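Local coordinates for protein membrane-bound lytic murein transglycosylase (Agrobacterium tumefaciens, PDB 2PNW) that probably cleaves the glycosidic bonds of peptidoglycan as a lytic transglycosylase of the MltA family, releasing 1,6-anhydro-muropeptides, at residues R26-A31 and A317-A322; V279-G284 and D336-S341. All coordinates share one frame; numbering follows the deposited sequence.

How the interactions relate
Both contacts lie on the part of the fold that carries the 3D domain, a double-psi beta-barrel family, with their centres about 10 Å apart. Interaction 1 sets the N-terminal part of helix 28-39 against strand 316-324; interaction 2 sets the loop before strand 286-288 against strand 334-341, the next strand in the chain. The order 26-31, 279-284, 317-322, 336-341 makes the two contacts interleave. They also touch: R318 NH1 probably hydrogen-bonds G284 O at 2.9 Å, the CE methyl of M320 packs on I337, and A31 meets V282. The N-terminal helix and the incoming loop are thus fitted to consecutive strands of the barrel domain.

Interaction 1 of 2, residues R26-A31 and A317-A322; sequences RKLFPA and ARLMLA
L28 and L321 mark the closest backbone approach, their CA atoms 7.3 Å apart, where the N-terminal part of helix 28-39 lies over strand 316-324. The gap is filled by side chains from both segments, and the side chains that meet are all apolar. L28 reaches across with both methyls. Its CD1 lies against the CG and CD2 of L319, 3.7 Å from CD2, while its CD2 passes L321 CG at 4.1 Å. The chains of L28 and L321 run past each other in opposite directions, whereas L319 meets L28 obliquely. With its CG anti to the backbone N (chi1 -169°), L319 presents CG and CD2 to the same L28 methyl. One turn further along, A31 CB touches L321 CD1 at 3.7 Å, and that methyl also sits 4.0 Å from L28 O. All these residues are buried, which makes this a buried apolar contact between helix and strand. The CB of M320 points away from the 26-31 segment. Around it, D23 accepts a hydrogen bond from L319 N and R285 donates one to L319 O; helix 72-82 adds F79 against L319, and strand 316-324 is flanked by strands 286-288 and 299-304.

Interaction 2 of 2, residues V279-G284 and D336-S341; sequences VPLVAG and DIFTGS
F338 swings its ring toward L281 because its CG stands anti to the backbone N (chi1 -179°); on the loop side the backbone puts L281 CB over that ring, and the L281 torsion, with CG beside the backbone N, carries CD1 to it as well. The contact joins an irregular loop to strand 334-341 in the 3D domain, whose family belongs to the double-psi beta-barrel clan. L281 CB makes a CH-pi contact over one face of the F338 ring, 4.0 Å from its centroid and 23° off the normal. L281 CD1 comes down on the CD1 side of the same ring, 3.8 Å from F338 CD1. The opposite face is met by the strand itself, with G340 N above the ring centre, so the phenyl is sandwiched between the loop and its own backbone. At the ring edge lies the V282 carbonyl, its O 3.7 Å from F338 CD2. Beyond the ring, A283 CB packs directly on the bare alpha carbon of G340, 3.6 Å from its CA. F101 of strand 96-109 also meets the F338 ring, and the F338 side chain touches A286 of strand 286-288. The CB of T339 points away from the loop, and its OG1 is hydrogen-bonded to A345 O. The backbones are tied where G284, at positive phi, donates its N-H to F338 O over 2.7 Å, with an N-H...O angle of 155° and the nitrogen nearly in line with the carbonyl bond.

Interaction 1 of 2, residues R26-A31 and A317-A322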
loop_
_atom_site.group_PDB
_atom_site.type_symbol
_atom_site.label_atom_id
_atom_site.label_comp_id
_atom_site.label_asym_id
_atom_site.label_seq_id
_atom_site.Cartn_x
_atom_site.Cartn_y
_atom_site.Cartn_z
ATOM N N ARG A 26 -21.487 -0.576 0.084
ATOM C CA ARG A 26 -21.875 0.228 -1.089
ATOM C C ARG A 26 -20.733 0.991 -1.754
ATOM O O ARG A 26 -20.763 1.164 -2.966
ATOM C CB ARG A 26 -23.051 1.184 -0.777
ATOM C CG ARG A 26 -24.391 0.472 -0.881
ATOM C CD ARG A 26 -25.563 1.417 -0.539
ATOM N NE ARG A 26 -25.479 1.859 0.851
ATOM C CZ ARG A 26 -26.311 2.733 1.415
ATOM N NH1 ARG A 26 -27.328 3.234 0.722
ATOM N NH2 ARG A 26 -26.126 3.086 2.676
ATOM N N LYS A 27 -19.736 1.429 -0.981
ATOM C CA LYS A 27 -18.595 2.161 -1.579
ATOM C C LYS A 27 -17.719 1.287 -2.489
ATOM O O LYS A 27 -16.892 1.806 -3.248
ATOM C CB LYS A 27 -17.710 2.772 -0.507
ATOM C CG LYS A 27 -18.343 3.943 0.224
ATOM C CD LYS A 27 -17.354 4.558 1.208
ATOM C CE LYS A 27 -18.049 5.675 1.996
ATOM N NZ LYS A 27 -17.077 6.418 2.835
ATOM N N LEU A 28 -17.905 -0.025 -2.416
ATOM C CA LEU A 28 -17.123 -0.934 -3.267
ATOM C C LEU A 28 -17.594 -0.925 -4.695
ATOM O O LEU A 28 -16.868 -1.359 -5.565
ATOM C CB LEU A 28 -17.177 -2.369 -2.746
ATOM C CG LEU A 28 -16.683 -2.611 -1.317
ATOM C CD1 LEU A 28 -16.442 -4.097 -1.159
ATOM C CD2 LEU A 28 -15.411 -1.822 -0.968
ATOM N N PHE A 29 -18.819 -0.445 -4.949
ATOM C CA PHE A 29 -19.353 -0.491 -6.303
ATOM C C PHE A 29 -18.707 0.534 -7.245
ATOM O O PHE A 29 -18.238 0.146 -8.344
ATOM C CB PHE A 29 -20.889 -0.472 -6.260
ATOM C CG PHE A 29 -21.451 -1.776 -5.781
ATOM C CD1 PHE A 29 -21.473 -2.082 -4.420
ATOM C CD2 PHE A 29 -21.888 -2.729 -6.690
ATOM C CE1 PHE A 29 -21.955 -3.300 -3.969
ATOM C CE2 PHE A 29 -22.367 -3.970 -6.249
ATOM C CZ PHE A 29 -22.401 -4.248 -4.878
ATOM N N PRO A 30 -18.599 1.812 -6.813
ATOM C CA PRO A 30 -17.769 2.691 -7.630
ATOM C C PRO A 30 -16.312 2.225 -7.765
ATOM O O PRO A 30 -15.709 2.447 -8.796
ATOM C CB PRO A 30 -17.803 4.031 -6.882
ATOM C CG PRO A 30 -19.044 3.992 -6.069
ATOM C CD PRO A 30 -19.198 2.535 -5.667
ATOM N N ALA A 31 -15.743 1.647 -6.714
ATOM C CA ALA A 31 -14.355 1.177 -6.789
ATOM C C ALA A 31 -14.251 0.043 -7.815
ATOM O O ALA A 31 -13.311 0.019 -8.613
ATOM C CB ALA A 31 -13.861 0.712 -5.413
ATOM N N ALA A 317 -15.076 -5.328 11.138
ATOM C CA ALA A 317 -15.582 -6.451 10.349
ATOM C C ALA A 317 -16.206 -5.897 9.085
ATOM O O ALA A 317 -17.370 -5.498 9.091
ATOM C CB ALA A 317 -16.624 -7.272 11.152
ATOM N N ARG A 318 -15.440 -5.878 7.994
ATOM C CA ARG A 318 -15.931 -5.240 6.775
ATOM C C ARG A 318 -15.347 -5.861 5.529
ATOM O O ARG A 318 -14.277 -6.469 5.566
ATOM C CB ARG A 318 -15.665 -3.724 6.791
ATOM C CG ARG A 318 -14.224 -3.317 6.780
ATOM C CD ARG A 318 -14.074 -1.793 6.829
ATOM N NE ARG A 318 -14.297 -1.237 8.172
ATOM C CZ ARG A 318 -13.884 -0.026 8.563
ATOM N NH1 ARG A 318 -13.221 0.769 7.723
ATOM N NH2 ARG A 318 -14.131 0.402 9.799
ATOM N N LEU A 319 -16.091 -5.727 4.440
ATOM C CA LEU A 319 -15.638 -6.136 3.115
ATOM C C LEU A 319 -14.790 -5.046 2.487
ATOM O O LEU A 319 -15.168 -3.864 2.492
ATOM C CB LEU A 319 -16.831 -6.432 2.219
ATOM C CG LEU A 319 -16.515 -7.128 0.878
ATOM C CD1 LEU A 319 -15.863 -8.518 1.102
ATOM C CD2 LEU A 319 -17.776 -7.263 0.075
ATOM N N MET A 320 -13.658 -5.458 1.924
ATOM C CA MET A 320 -12.684 -4.508 1.386
ATOM C C MET A 320 -12.254 -4.997 0.013
ATOM O O MET A 320 -12.572 -6.118 -0.375
ATOM C CB MET A 320 -11.468 -4.420 2.331
ATOM C CG MET A 320 -11.793 -4.049 3.833
ATOM S SD MET A 320 -10.288 -3.953 4.849
ATOM C CE MET A 320 -9.841 -2.279 4.379
ATOM N N LEU A 321 -11.559 -4.152 -0.749
ATOM C CA LEU A 321 -10.974 -4.618 -1.995
ATOM C C LEU A 321 -9.467 -4.534 -1.905
ATOM O O LEU A 321 -8.927 -3.602 -1.305
ATOM C CB LEU A 321 -11.466 -3.812 -3.195
ATOM C CG LEU A 321 -12.972 -3.921 -3.499
ATOM C CD1 LEU A 321 -13.354 -2.804 -4.448
ATOM C CD2 LEU A 321 -13.296 -5.280 -4.102
ATOM N N ALA A 322 -8.794 -5.514 -2.512
ATOM C CA ALA A 322 -7.321 -5.520 -2.563
ATOM C C ALA A 322 -6.858 -4.541 -3.628
ATOM O O ALA A 322 -6.927 -4.847 -4.814
ATOM C CB ALA A 322 -6.813 -6.930 -2.888
#

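Interaction 2 of 2, residues V279-G284 and D336-S341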
loop_
_atom_site.group_PDB
_atom_site.type_symbol
_atom_site.label_atom_id
_atom_site.label_comp_id
_atom_site.label_asym_id
_atom_site.label_seq_id
_atom_site.Cartn_x
_atom_site.Cartn_y
_atom_site.Cartn_z
ATOM N N VAL A 279 -5.876 2.333 -9.468
ATOM C CA VAL A 279 -7.143 3.041 -9.209
ATOM C C VAL A 279 -7.067 3.757 -7.844
ATOM O O VAL A 279 -6.219 3.402 -7.002
ATOM C CB VAL A 279 -8.359 2.089 -9.250
ATOM C CG1 VAL A 279 -8.506 1.403 -10.642
ATOM C CG2 VAL A 279 -8.300 1.047 -8.146
ATOM N N PRO A 280 -7.919 4.794 -7.632
ATOM C CA PRO A 280 -7.879 5.516 -6.342
ATOM C C PRO A 280 -8.249 4.609 -5.184
ATOM O O PRO A 280 -9.179 3.792 -5.288
ATOM C CB PRO A 280 -8.944 6.600 -6.499
ATOM C CG PRO A 280 -9.163 6.721 -8.017
ATOM C CD PRO A 280 -8.904 5.371 -8.576
ATOM N N LEU A 281 -7.531 4.748 -4.078
ATOM C CA LEU A 281 -7.892 4.025 -2.862
ATOM C C LEU A 281 -9.134 4.624 -2.222
ATOM O O LEU A 281 -9.463 5.783 -2.453
ATOM C CB LEU A 281 -6.722 4.064 -1.864
ATOM C CG LEU A 281 -5.421 3.438 -2.387
ATOM C CD1 LEU A 281 -4.427 3.291 -1.231
ATOM C CD2 LEU A 281 -5.635 2.105 -3.078
ATOM N N VAL A 282 -9.814 3.846 -1.400
ATOM C CA VAL A 282 -11.047 4.324 -0.751
ATOM C C VAL A 282 -10.816 4.164 0.747
ATOM O O VAL A 282 -10.574 3.039 1.215
ATOM C CB VAL A 282 -12.251 3.436 -1.131
ATOM C CG1 VAL A 282 -13.526 3.908 -0.390
ATOM C CG2 VAL A 282 -12.467 3.429 -2.670
ATOM N N ALA A 283 -10.872 5.277 1.480
ATOM C CA ALA A 283 -10.635 5.252 2.921
ATOM C C ALA A 283 -11.487 4.199 3.601
ATOM O O ALA A 283 -12.712 4.165 3.404
ATOM C CB ALA A 283 -10.919 6.640 3.533
ATOM N N GLY A 284 -10.835 3.348 4.387
ATOM C CA GLY A 284 -11.513 2.333 5.179
ATOM C C GLY A 284 -11.957 1.110 4.384
ATOM O O GLY A 284 -12.438 0.151 4.966
ATOM N N ASP A 336 -2.733 -4.460 4.903
ATOM C CA ASP A 336 -2.533 -3.111 5.392
ATOM C C ASP A 336 -3.813 -2.361 5.035
ATOM O O ASP A 336 -4.135 -2.198 3.846
ATOM C CB ASP A 336 -1.364 -2.480 4.658
ATOM C CG ASP A 336 -0.436 -1.685 5.564
ATOM O OD1 ASP A 336 -0.663 -1.605 6.775
ATOM O OD2 ASP A 336 0.549 -1.148 5.044
ATOM N N ILE A 337 -4.523 -1.897 6.056
ATOM C CA ILE A 337 -5.808 -1.198 5.895
ATOM C C ILE A 337 -5.561 0.276 5.603
ATOM O O ILE A 337 -4.868 0.961 6.368
ATOM C CB ILE A 337 -6.667 -1.294 7.199
ATOM C CG1 ILE A 337 -7.058 -2.749 7.500
ATOM C CG2 ILE A 337 -7.890 -0.369 7.132
ATOM C CD1 ILE A 337 -7.407 -2.977 8.974
ATOM N N PHE A 338 -6.114 0.763 4.490
ATOM C CA PHE A 338 -6.013 2.174 4.147
ATOM C C PHE A 338 -7.009 3.003 4.960
ATOM O O PHE A 338 -8.214 2.836 4.811
ATOM C CB PHE A 338 -6.276 2.413 2.642
ATOM C CG PHE A 338 -6.148 3.871 2.233
ATOM C CD1 PHE A 338 -4.906 4.516 2.314
ATOM C CD2 PHE A 338 -7.253 4.585 1.747
ATOM C CE1 PHE A 338 -4.762 5.877 1.932
ATOM C CE2 PHE A 338 -7.136 5.946 1.364
ATOM C CZ PHE A 338 -5.880 6.599 1.468
ATOM N N THR A 339 -6.516 3.903 5.816
ATOM C CA THR A 339 -7.425 4.656 6.690
ATOM C C THR A 339 -7.880 5.987 6.116
ATOM O O THR A 339 -8.822 6.600 6.647
ATOM C CB THR A 339 -6.832 4.916 8.097
ATOM O OG1 THR A 339 -5.651 5.683 7.960
ATOM C CG2 THR A 339 -6.526 3.625 8.831
ATOM N N GLY A 340 -7.226 6.461 5.058
ATOM C CA GLY A 340 -7.599 7.743 4.469
ATOM C C GLY A 340 -6.417 8.685 4.347
ATOM O O GLY A 340 -5.262 8.243 4.349
ATOM N N SER A 341 -6.710 9.977 4.275
ATOM C CA SER A 341 -5.750 10.994 3.934
ATOM C C SER A 341 -5.689 12.050 5.035
ATOM O O SER A 341 -6.734 12.431 5.603
ATOM C CB SER A 341 -6.109 11.646 2.583
ATOM O OG SER A 341 -6.174 10.686 1.528
#